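PDB 3QP9: type I polyketide synthase PikAII from Streptomyces venezuelae, which carries a C2-type ketoreductase domain of a modular polyketide synthase, a type that probably epimerizes an alpha-substituent of the growing chain rather than reducing its beta-keto group. Local coordinates for residues H278-T283 against T318-D323. Sequence-based numbering, arbitrary orientation.
Sequences HLLLHT and TVVTCD
The side chain of His282 spans the contact to meet Cys322. Its CB passes 4.1 Å from Val320 O, and with CG turned anti to the backbone N (chi1 155°) the ring is carried along the sheet. CD2 and CE1 flank Cys322 O at 3.4 and 3.8 Å, and Cys322 SG sits at the ring edge, 4.1 Å from CD2. NE2 at the tip donates a 2.7 Å hydrogen bond to Cys322 O, close to the ring plane. ND1 is held weakly by the backbone N of Gly258, so both ring nitrogens are engaged and the rotation of the ring is restrained. The two strands run parallel: Leu281 N bonds to Thr318 O, and Leu281 O takes Val320 N at 2.9 Å. Thr283 N closes the ladder on Val320 O. On the side of the sheet that carries His282 and Val320, Leu280 CD1 packs against Thr318 CG2 (3.5 Å) and Val320 CG2. On the other side Leu281 and Val319 lie against helix 304-313, while Thr321 OG1 donates to Thr283 OG1 at 3.1 Å. Strand 253-256 flanks 278-283 on its other edge, and helix 304-313 makes the crossover to 316-321, the parallel edge of the Rossmann fold of a ketoreductase domain.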
loop_
_atom_site.group_PDB
_atom_site.type_symbol
_atom_site.label_atom_id
_atom_site.label_comp_id
_atom_site.label_asym_id
_atom_site.label_seq_id
_atom_site.Cartn_x
_atom_site.Cartn_y
_atom_site.Cartn_z
ATOM N N HIS A 278 -10.846 25.439 15.199
ATOM C CA HIS A 278 -9.460 25.847 14.884
ATOM C C HIS A 278 -8.834 24.964 13.807
ATOM O O HIS A 278 -8.702 23.752 13.988
ATOM C CB HIS A 278 -8.585 25.824 16.104
ATOM C CG HIS A 278 -9.127 26.635 17.230
ATOM N ND1 HIS A 278 -10.028 26.137 18.166
ATOM C CD2 HIS A 278 -8.900 27.914 17.570
ATOM C CE1 HIS A 278 -10.370 27.094 19.000
ATOM N NE2 HIS A 278 -9.703 28.185 18.659
ATOM N N LEU A 279 -8.449 25.561 12.699
ATOM C CA LEU A 279 -7.961 24.807 11.581
ATOM C C LEU A 279 -6.556 25.293 11.186
ATOM O O LEU A 279 -6.270 26.483 11.155
ATOM C CB LEU A 279 -8.914 24.926 10.371
ATOM C CG LEU A 279 -10.228 24.152 10.547
ATOM C CD1 LEU A 279 -11.273 24.494 9.410
ATOM C CD2 LEU A 279 -9.925 22.613 10.627
ATOM N N LEU A 280 -5.683 24.339 10.880
ATOM C CA LEU A 280 -4.372 24.687 10.423
ATOM C C LEU A 280 -4.302 24.090 9.030
ATOM O O LEU A 280 -4.505 22.916 8.877
ATOM C CB LEU A 280 -3.293 24.077 11.345
ATOM C CG LEU A 280 -1.857 24.292 10.779
ATOM C CD1 LEU A 280 -1.585 25.788 10.564
ATOM C CD2 LEU A 280 -0.947 23.748 11.799
ATOM N N LEU A 281 -4.044 24.903 8.030
ATOM C CA LEU A 281 -4.154 24.468 6.651
ATOM C C LEU A 281 -2.751 24.516 6.071
ATOM O O LEU A 281 -2.154 25.590 6.027
ATOM C CB LEU A 281 -5.045 25.428 5.833
ATOM C CG LEU A 281 -6.465 25.603 6.365
ATOM C CD1 LEU A 281 -7.155 26.476 5.442
ATOM C CD2 LEU A 281 -7.178 24.252 6.444
ATOM N N HIS A 282 -2.238 23.371 5.600
ATOM C CA HIS A 282 -0.893 23.321 4.979
ATOM C C HIS A 282 -1.093 23.267 3.479
ATOM O O HIS A 282 -2.065 22.607 2.996
ATOM C CB HIS A 282 -0.109 22.106 5.472
ATOM C CG HIS A 282 0.933 21.658 4.511
ATOM N ND1 HIS A 282 0.623 20.975 3.350
ATOM C CD2 HIS A 282 2.255 21.913 4.465
ATOM C CE1 HIS A 282 1.734 20.764 2.666
ATOM N NE2 HIS A 282 2.738 21.320 3.330
ATOM N N THR A 283 -0.260 24.017 2.752
ATOM C CA THR A 283 -0.196 23.914 1.297
ATOM C C THR A 283 1.180 23.569 0.801
ATOM O O THR A 283 2.189 23.977 1.360
ATOM C CB THR A 283 -0.668 25.148 0.492
ATOM O OG1 THR A 283 0.256 26.231 0.678
ATOM C CG2 THR A 283 -2.074 25.541 0.926
ATOM N N THR A 318 -5.625 29.238 9.884
ATOM C CA THR A 318 -4.418 29.871 9.472
ATOM C C THR A 318 -3.769 28.992 8.400
ATOM O O THR A 318 -4.068 27.800 8.302
ATOM C CB THR A 318 -3.658 30.061 10.738
ATOM O OG1 THR A 318 -3.379 31.449 10.939
ATOM C CG2 THR A 318 -2.513 29.141 10.981
ATOM N N VAL A 319 -2.928 29.588 7.553
ATOM C CA VAL A 319 -2.391 28.852 6.400
ATOM C C VAL A 319 -0.882 28.856 6.512
ATOM O O VAL A 319 -0.327 29.919 6.743
ATOM C CB VAL A 319 -2.759 29.497 5.063
ATOM C CG1 VAL A 319 -2.060 28.775 3.916
ATOM C CG2 VAL A 319 -4.258 29.518 4.857
ATOM N N VAL A 320 -0.242 27.679 6.370
ATOM C CA VAL A 320 1.214 27.564 6.417
ATOM C C VAL A 320 1.733 26.803 5.155
ATOM O O VAL A 320 1.033 25.968 4.575
ATOM C CB VAL A 320 1.717 26.864 7.718
ATOM C CG1 VAL A 320 3.217 26.626 7.609
ATOM C CG2 VAL A 320 1.476 27.723 8.944
ATOM N N THR A 321 2.944 27.116 4.718
ATOM C CA THR A 321 3.476 26.502 3.516
ATOM C C THR A 321 4.878 25.983 3.748
ATOM O O THR A 321 5.767 26.730 4.110
ATOM C CB THR A 321 3.484 27.524 2.348
ATOM O OG1 THR A 321 2.177 28.102 2.247
ATOM C CG2 THR A 321 3.846 26.842 1.026
ATOM N N CYS A 322 5.085 24.697 3.490
ATOM C CA CYS A 322 6.418 24.062 3.604
ATOM C C CYS A 322 6.355 22.626 3.093
ATOM O O CYS A 322 5.256 22.089 2.848
ATOM C CB CYS A 322 6.939 24.067 5.020
ATOM S SG CYS A 322 5.870 23.058 6.063
ATOM N N ASP A 323 7.555 22.071 2.855
ATOM C CA ASP A 323 7.749 20.764 2.289
ATOM C C ASP A 323 7.668 19.757 3.430
ATOM O O ASP A 323 8.577 19.628 4.235
ATOM C CB ASP A 323 9.090 20.721 1.558
ATOM C CG ASP A 323 9.404 19.360 0.971
ATOM O OD1 ASP A 323 10.581 19.228 0.514
ATOM O OD2 ASP A 323 8.503 18.428 0.970
#